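Local coordinates for universal stress protein (Mycobacterium smegmatis, PDB 5AHW), which binds the second messenger cAMP as a homodimeric universal stress protein, and is probably involved in mycobacterial nucleotide signalling, at residues S2-V7 with A108-V113; I37-F42 with A69-A74. All coordinates share one frame; numbering follows the deposited sequence.

Contact 1 (S2-V7 with A108-V113); sequences SAYQTV and ADLLVV. With CMP (adenosine-3',5'-cyclic-monophosphate), chain K.
Asp109 reaches across to the backbone of Gln5 and Thr6 with a single carboxylate oxygen, which takes both of their N-H groups. Gln5 N lies 2.7 Å from Asp109 OD2 and comes from above the carboxylate plane, whereas Thr6 N, 2.8 Å from Asp109 OD2, is received on that oxygen's anti lone pair. Both bonds are bent, with N-H...O angles of 145° and 137°. In return Asp109 N donates to Thr6 O at 2.9 Å, in the carbonyl plane, so the two loops leading into the strands are tied in both directions. Leu110 N adds only a weak, longer bond to the same Thr6 O.

The Tyr4 ring lies over this junction. Leu110 CB sits almost exactly on the ring normal, 4.0 Å from the centroid of Tyr4, a CH-pi contact over one face; Leu110 CD2 approaches Tyr4 CE2 as well. Because CG of Leu110 is anti to its backbone N (chi1 175°), its CD2 lies along the CD2-CE2 side of the ring and its CD1 near CZ and the hydroxyl. Farther along, Val7 CG1 meets Val112 CG2 at 3.8 Å, and Val7 CA makes a CH...O contact with Leu110 O.

Outside the pair, the Tyr4 hydroxyl is hydrogen-bonded to Asp140, and Arg23 of the second subunit makes a cation-pi contact with the Tyr4 ring. Leu142 of that subunit packs on Tyr4 and Leu110, which places this end of the central strands at the dimer interface. At the other end, Val113 CA comes close to O2' of the cyclic nucleotide. Val7 and Leu110 form a parallel bridge between adjacent central strands, the pairing of first and fourth strands in the 3-2-1-4-5 sheet of the universal stress protein fold.

Contact 2 (I37-F42 with A69-A74); sequences IATAYF and AILREA. With CMP (adenosine-3',5'-cyclic-monophosphate), chain K.
Ile37 and Leu71 pass each other in opposite directions, with Ile37 CG2 and Leu71 CD2 3.8 Å apart. The same methyl of Ile37 also meets Ala74 CB at 3.6 Å, so CG2 is shared between Leu71 and Ala74, three residues apart on the helix. Its placement follows from the first torsion of Ile37 (chi1 -52°): CG2 stands anti to the backbone N, while the other branch runs out to set CD1 against the carbonyl of Ala74.

Thr39, two residues on and on the same side of the strand, repeats the approach with a smaller group. Its hydroxyl touches both Ile70 CG2 and Leu71 CD2, each 3.4 Å from Thr39 OG1; the threonine side chain runs counter to that of Leu71 and lies at a slant to that of Ile70. This buried hydroxyl is not left to the hydrocarbon, for it hydrogen-bonds to Thr11 O in the loop after strand 6-10.

Strand 34-41 and helix 65-80 belong to the alternating alpha/beta architecture of the universal stress protein family, in which helices pack on a parallel sheet. The two short segments run nearly antiparallel, at 159°, with their axes 8.9 Å apart at closest approach. Leu71 also leans on Glu88 and Pro90 of strand 86-92, the next strand of the sheet.

On the strand's other side, Ala38 packs on Leu99 and Leu102 of helix 95-105. There the backbone of Ala40 reads the adenine edge: Ala40 N gives a nearly straight bond, 173°, to cAMP N1 at 2.9 Å, and the exocyclic amine N6 returns one to Ala40 O.

Overall arrangement
The two contacts share one parallel sheet, in which strands 6-10 and 34-41 are neighbours. Their centres are about 18 Å apart and lie on opposite sides of the centre of the chain, while their nearest atoms come within about 5 Å without touching. Along the chain, contact 2 is nested inside the loop closed by contact 1. The first pairs two central strands near the dimer interface; the second lays a helix against the neighbouring strand. Both reach cAMP, contact 1 at the ribose hydroxyl and contact 2 at the adenine edge, so strands far apart in sequence jointly frame a single nucleotide pocket.

Contact 1 (S2-V7 with A108-V113)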
loop_
_atom_site.group_PDB
_atom_site.type_symbol
_atom_site.label_atom_id
_atom_site.label_comp_id
_atom_site.label_asym_id
_atom_site.label_seq_id
_atom_site.Cartn_x
_atom_site.Cartn_y
_atom_site.Cartn_z
ATOM N N SER B 2 10.898 11.390 -1.650
ATOM C CA SER B 2 11.655 10.552 -2.653
ATOM C C SER B 2 10.691 9.751 -3.556
ATOM O O SER B 2 10.199 8.717 -3.162
ATOM C CB SER B 2 12.611 9.606 -1.910
ATOM O OG SER B 2 13.461 8.933 -2.816
ATOM N N ALA B 3 10.433 10.214 -4.765
ATOM C CA ALA B 3 9.384 9.624 -5.570
ATOM C C ALA B 3 9.619 8.147 -6.016
ATOM O O ALA B 3 10.728 7.704 -6.357
ATOM C CB ALA B 3 9.076 10.522 -6.765
ATOM N N TYR B 4 8.561 7.371 -5.952
ATOM C CA TYR B 4 8.579 6.054 -6.524
ATOM C C TYR B 4 9.025 6.171 -8.013
ATOM O O TYR B 4 8.417 6.933 -8.784
ATOM C CB TYR B 4 7.178 5.424 -6.410
ATOM C CG TYR B 4 6.698 5.070 -4.998
ATOM C CD1 TYR B 4 7.572 4.629 -4.004
ATOM C CD2 TYR B 4 5.340 5.112 -4.669
ATOM C CE1 TYR B 4 7.112 4.259 -2.742
ATOM C CE2 TYR B 4 4.886 4.701 -3.409
ATOM C CZ TYR B 4 5.762 4.258 -2.464
ATOM O OH TYR B 4 5.314 3.891 -1.200
ATOM N N GLN B 5 10.063 5.410 -8.380
ATOM C CA GLN B 5 10.572 5.318 -9.745
ATOM C C GLN B 5 10.087 4.038 -10.460
ATOM O O GLN B 5 9.961 3.989 -11.699
ATOM C CB GLN B 5 12.123 5.304 -9.735
ATOM C CG GLN B 5 12.845 6.502 -9.086
ATOM C CD GLN B 5 14.363 6.561 -9.435
ATOM O OE1 GLN B 5 15.155 5.787 -8.920
ATOM N NE2 GLN B 5 14.746 7.480 -10.321
ATOM N N THR B 6 9.835 2.991 -9.691
ATOM C CA THR B 6 9.534 1.687 -10.281
ATOM C C THR B 6 8.466 0.964 -9.474
ATOM O O THR B 6 8.685 0.620 -8.344
ATOM C CB THR B 6 10.817 0.822 -10.365
ATOM O OG1 THR B 6 11.824 1.484 -11.146
ATOM C CG2 THR B 6 10.522 -0.514 -11.034
ATOM N N VAL B 7 7.322 0.735 -10.080
ATOM C CA VAL B 7 6.198 0.134 -9.379
ATOM C C VAL B 7 5.910 -1.212 -10.046
ATOM O O VAL B 7 5.851 -1.297 -11.254
ATOM C CB VAL B 7 4.971 0.995 -9.504
ATOM C CG1 VAL B 7 3.802 0.366 -8.827
ATOM C CG2 VAL B 7 5.189 2.384 -8.912
ATOM N N ALA B 108 12.401 -2.537 -7.070
ATOM C CA ALA B 108 11.114 -1.832 -7.078
ATOM C C ALA B 108 10.960 -0.967 -5.825
ATOM O O ALA B 108 11.422 -1.329 -4.776
ATOM C CB ALA B 108 9.993 -2.822 -7.127
ATOM N N ASP B 109 10.337 0.188 -5.959
ATOM C CA ASP B 109 10.106 1.072 -4.847
ATOM C C ASP B 109 8.767 0.716 -4.265
ATOM O O ASP B 109 8.486 1.025 -3.107
ATOM C CB ASP B 109 10.037 2.512 -5.353
ATOM C CG ASP B 109 11.266 2.919 -6.067
ATOM O OD1 ASP B 109 12.316 2.880 -5.411
ATOM O OD2 ASP B 109 11.220 3.242 -7.267
ATOM N N LEU B 110 7.906 0.113 -5.072
ATOM C CA LEU B 110 6.598 -0.282 -4.579
ATOM C C LEU B 110 6.054 -1.506 -5.321
ATOM O O LEU B 110 6.164 -1.637 -6.541
ATOM C CB LEU B 110 5.628 0.885 -4.756
ATOM C CG LEU B 110 4.150 0.659 -4.408
ATOM C CD1 LEU B 110 4.012 0.625 -2.903
ATOM C CD2 LEU B 110 3.252 1.727 -5.014
ATOM N N LEU B 111 5.418 -2.359 -4.562
ATOM C CA LEU B 111 4.762 -3.524 -5.079
ATOM C C LEU B 111 3.261 -3.445 -4.766
ATOM O O LEU B 111 2.880 -3.198 -3.640
ATOM C CB LEU B 111 5.416 -4.688 -4.341
ATOM C CG LEU B 111 5.019 -6.094 -4.647
ATOM C CD1 LEU B 111 4.749 -6.349 -6.135
ATOM C CD2 LEU B 111 6.203 -6.867 -4.135
ATOM N N VAL B 112 2.404 -3.617 -5.765
ATOM C CA VAL B 112 0.998 -3.462 -5.597
ATOM C C VAL B 112 0.268 -4.793 -5.835
ATOM O O VAL B 112 0.485 -5.505 -6.836
ATOM C CB VAL B 112 0.502 -2.430 -6.606
ATOM C CG1 VAL B 112 -0.991 -2.129 -6.434
ATOM C CG2 VAL B 112 1.296 -1.150 -6.439
ATOM N N VAL B 113 -0.623 -5.126 -4.905
ATOM C CA VAL B 113 -1.512 -6.256 -4.991
ATOM C C VAL B 113 -2.928 -5.859 -4.544
ATOM O O VAL B 113 -3.111 -4.900 -3.812
ATOM C CB VAL B 113 -0.987 -7.456 -4.127
ATOM C CG1 VAL B 113 0.327 -8.022 -4.654
ATOM C CG2 VAL B 113 -0.762 -7.077 -2.694
HETATM P P CMP K . -6.755 -9.368 -6.354
HETATM O O1P CMP K . -7.554 -8.071 -6.303
HETATM O O2P CMP K . -7.437 -10.354 -7.183
HETATM O "O5'" CMP K . -6.328 -9.928 -4.941
HETATM C "C5'" CMP K . -5.224 -10.831 -4.685
HETATM C "C4'" CMP K . -4.066 -10.329 -5.501
HETATM O "O4'" CMP K . -2.953 -11.206 -5.519
HETATM C "C3'" CMP K . -4.380 -10.135 -6.936
HETATM O "O3'" CMP K . -5.315 -9.071 -7.047
HETATM C "C2'" CMP K . -2.986 -9.929 -7.547
HETATM O "O2'" CMP K . -2.443 -8.620 -7.324
HETATM C "C1'" CMP K . -2.202 -10.955 -6.712
HETATM N N9 CMP K . -2.117 -12.192 -7.525
HETATM C C8 CMP K . -2.869 -13.303 -7.404
HETATM N N7 CMP K . -2.563 -14.196 -8.358
HETATM C C5 CMP K . -1.602 -13.676 -9.085
HETATM C C6 CMP K . -0.781 -14.103 -10.232
HETATM N N6 CMP K . -0.979 -15.300 -10.766
HETATM N N1 CMP K . 0.142 -13.260 -10.715
HETATM C C2 CMP K . 0.356 -12.047 -10.194
HETATM N N3 CMP K . -0.363 -11.576 -9.152
HETATM C C4 CMP K . -1.326 -12.338 -8.571
#

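Contact 2 (I37-F42 with A69-A74)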
loop_
_atom_site.group_PDB
_atom_site.type_symbol
_atom_site.label_atom_id
_atom_site.label_comp_id
_atom_site.label_asym_id
_atom_site.label_seq_id
_atom_site.Cartn_x
_atom_site.Cartn_y
_atom_site.Cartn_z
ATOM N N ILE B 37 3.908 -4.694 -15.050
ATOM C CA ILE B 37 2.778 -5.553 -14.778
ATOM C C ILE B 37 3.281 -6.991 -14.848
ATOM O O ILE B 37 3.828 -7.422 -15.880
ATOM C CB ILE B 37 1.642 -5.324 -15.809
ATOM C CG1 ILE B 37 1.287 -3.832 -15.917
ATOM C CG2 ILE B 37 0.401 -6.171 -15.464
ATOM C CD1 ILE B 37 0.179 -3.501 -16.906
ATOM N N ALA B 38 3.084 -7.739 -13.775
ATOM C CA ALA B 38 3.519 -9.127 -13.704
ATOM C C ALA B 38 2.364 -10.120 -13.526
ATOM O O ALA B 38 1.417 -9.869 -12.779
ATOM C CB ALA B 38 4.540 -9.293 -12.577
ATOM N N THR B 39 2.433 -11.231 -14.240
ATOM C CA THR B 39 1.471 -12.285 -14.099
ATOM C C THR B 39 2.252 -13.581 -13.908
ATOM O O THR B 39 3.065 -14.013 -14.796
ATOM C CB THR B 39 0.576 -12.423 -15.333
ATOM O OG1 THR B 39 -0.214 -11.249 -15.478
ATOM C CG2 THR B 39 -0.352 -13.603 -15.209
ATOM N N ALA B 40 2.036 -14.198 -12.754
ATOM C CA ALA B 40 2.739 -15.450 -12.451
ATOM C C ALA B 40 1.885 -16.576 -12.949
ATOM O O ALA B 40 0.667 -16.526 -12.811
ATOM C CB ALA B 40 2.949 -15.614 -10.956
ATOM N N TYR B 41 2.495 -17.602 -13.493
ATOM C CA TYR B 41 1.742 -18.786 -13.904
ATOM C C TYR B 41 2.659 -20.058 -13.925
ATOM O O TYR B 41 3.853 -19.942 -14.083
ATOM C CB TYR B 41 1.107 -18.549 -15.291
ATOM C CG TYR B 41 2.111 -18.560 -16.393
ATOM C CD1 TYR B 41 2.941 -17.490 -16.613
ATOM C CD2 TYR B 41 2.266 -19.668 -17.198
ATOM C CE1 TYR B 41 3.903 -17.517 -17.609
ATOM C CE2 TYR B 41 3.236 -19.718 -18.202
ATOM C CZ TYR B 41 4.042 -18.640 -18.412
ATOM O OH TYR B 41 4.983 -18.691 -19.429
ATOM N N PHE B 42 2.062 -21.236 -13.706
ATOM C CA PHE B 42 2.705 -22.571 -13.929
ATOM C C PHE B 42 2.256 -23.085 -15.324
ATOM O O PHE B 42 1.099 -23.431 -15.494
ATOM C CB PHE B 42 2.218 -23.592 -12.889
ATOM C CG PHE B 42 2.218 -23.131 -11.417
ATOM C CD1 PHE B 42 3.411 -22.973 -10.706
ATOM C CD2 PHE B 42 1.005 -23.024 -10.701
ATOM C CE1 PHE B 42 3.397 -22.674 -9.352
ATOM C CE2 PHE B 42 0.977 -22.683 -9.323
ATOM C CZ PHE B 42 2.182 -22.516 -8.652
ATOM N N ALA B 69 -3.005 -12.564 -22.972
ATOM C CA ALA B 69 -4.287 -11.827 -22.993
ATOM C C ALA B 69 -4.466 -10.984 -21.703
ATOM O O ALA B 69 -4.787 -9.815 -21.749
ATOM C CB ALA B 69 -5.451 -12.777 -23.203
ATOM N N ILE B 70 -4.176 -11.598 -20.564
ATOM C CA ILE B 70 -4.138 -10.920 -19.259
ATOM C C ILE B 70 -3.174 -9.743 -19.285
ATOM O O ILE B 70 -3.497 -8.659 -18.765
ATOM C CB ILE B 70 -3.687 -11.889 -18.135
ATOM C CG1 ILE B 70 -4.777 -12.904 -17.914
ATOM C CG2 ILE B 70 -3.370 -11.165 -16.833
ATOM C CD1 ILE B 70 -4.373 -14.146 -17.113
ATOM N N LEU B 71 -1.972 -9.930 -19.820
ATOM C CA LEU B 71 -1.036 -8.813 -19.800
ATOM C C LEU B 71 -1.498 -7.667 -20.702
ATOM O O LEU B 71 -1.387 -6.552 -20.271
ATOM C CB LEU B 71 0.412 -9.244 -20.120
ATOM C CG LEU B 71 0.946 -10.029 -18.909
ATOM C CD1 LEU B 71 2.122 -10.886 -19.328
ATOM C CD2 LEU B 71 1.311 -9.130 -17.733
ATOM N N ARG B 72 -2.001 -7.923 -21.916
ATOM C CA ARG B 72 -2.474 -6.804 -22.747
ATOM C C ARG B 72 -3.670 -6.061 -22.138
ATOM O O ARG B 72 -3.715 -4.835 -22.118
ATOM C CB ARG B 72 -2.714 -7.167 -24.227
ATOM C CG ARG B 72 -3.576 -8.381 -24.496
ATOM C CD ARG B 72 -3.766 -8.649 -26.001
ATOM N NE ARG B 72 -3.973 -10.089 -26.304
ATOM C CZ ARG B 72 -3.002 -11.000 -26.465
ATOM N NH1 ARG B 72 -1.704 -10.672 -26.378
ATOM N NH2 ARG B 72 -3.330 -12.262 -26.726
ATOM N N GLU B 73 -4.649 -6.770 -21.601
ATOM C CA GLU B 73 -5.735 -6.067 -20.945
ATOM C C GLU B 73 -5.205 -5.262 -19.760
ATOM O O GLU B 73 -5.559 -4.095 -19.618
ATOM C CB GLU B 73 -6.862 -7.004 -20.563
ATOM C CG GLU B 73 -8.033 -6.327 -19.830
ATOM C CD GLU B 73 -8.881 -5.370 -20.690
ATOM O OE1 GLU B 73 -8.799 -5.379 -21.955
ATOM O OE2 GLU B 73 -9.663 -4.601 -20.060
ATOM N N ALA B 74 -4.327 -5.834 -18.941
ATOM C CA ALA B 74 -3.790 -5.052 -17.833
ATOM C C ALA B 74 -3.093 -3.808 -18.324
ATOM O O ALA B 74 -3.174 -2.742 -17.706
ATOM C CB ALA B 74 -2.851 -5.864 -16.958
HETATM P P CMP K . -6.755 -9.368 -6.354
HETATM O O1P CMP K . -7.554 -8.071 -6.303
HETATM O O2P CMP K . -7.437 -10.354 -7.183
HETATM O "O5'" CMP K . -6.328 -9.928 -4.941
HETATM C "C5'" CMP K . -5.224 -10.831 -4.685
HETATM C "C4'" CMP K . -4.066 -10.329 -5.501
HETATM O "O4'" CMP K . -2.953 -11.206 -5.519
HETATM C "C3'" CMP K . -4.380 -10.135 -6.936
HETATM O "O3'" CMP K . -5.315 -9.071 -7.047
HETATM C "C2'" CMP K . -2.986 -9.929 -7.547
HETATM O "O2'" CMP K . -2.443 -8.620 -7.324
HETATM C "C1'" CMP K . -2.202 -10.955 -6.712
HETATM N N9 CMP K . -2.117 -12.192 -7.525
HETATM C C8 CMP K . -2.869 -13.303 -7.404
HETATM N N7 CMP K . -2.563 -14.196 -8.358
HETATM C C5 CMP K . -1.602 -13.676 -9.085
HETATM C C6 CMP K . -0.781 -14.103 -10.232
HETATM N N6 CMP K . -0.979 -15.300 -10.766
HETATM N N1 CMP K . 0.142 -13.260 -10.715
HETATM C C2 CMP K . 0.356 -12.047 -10.194
HETATM N N3 CMP K . -0.363 -11.576 -9.152
HETATM C C4 CMP K . -1.326 -12.338 -8.571
#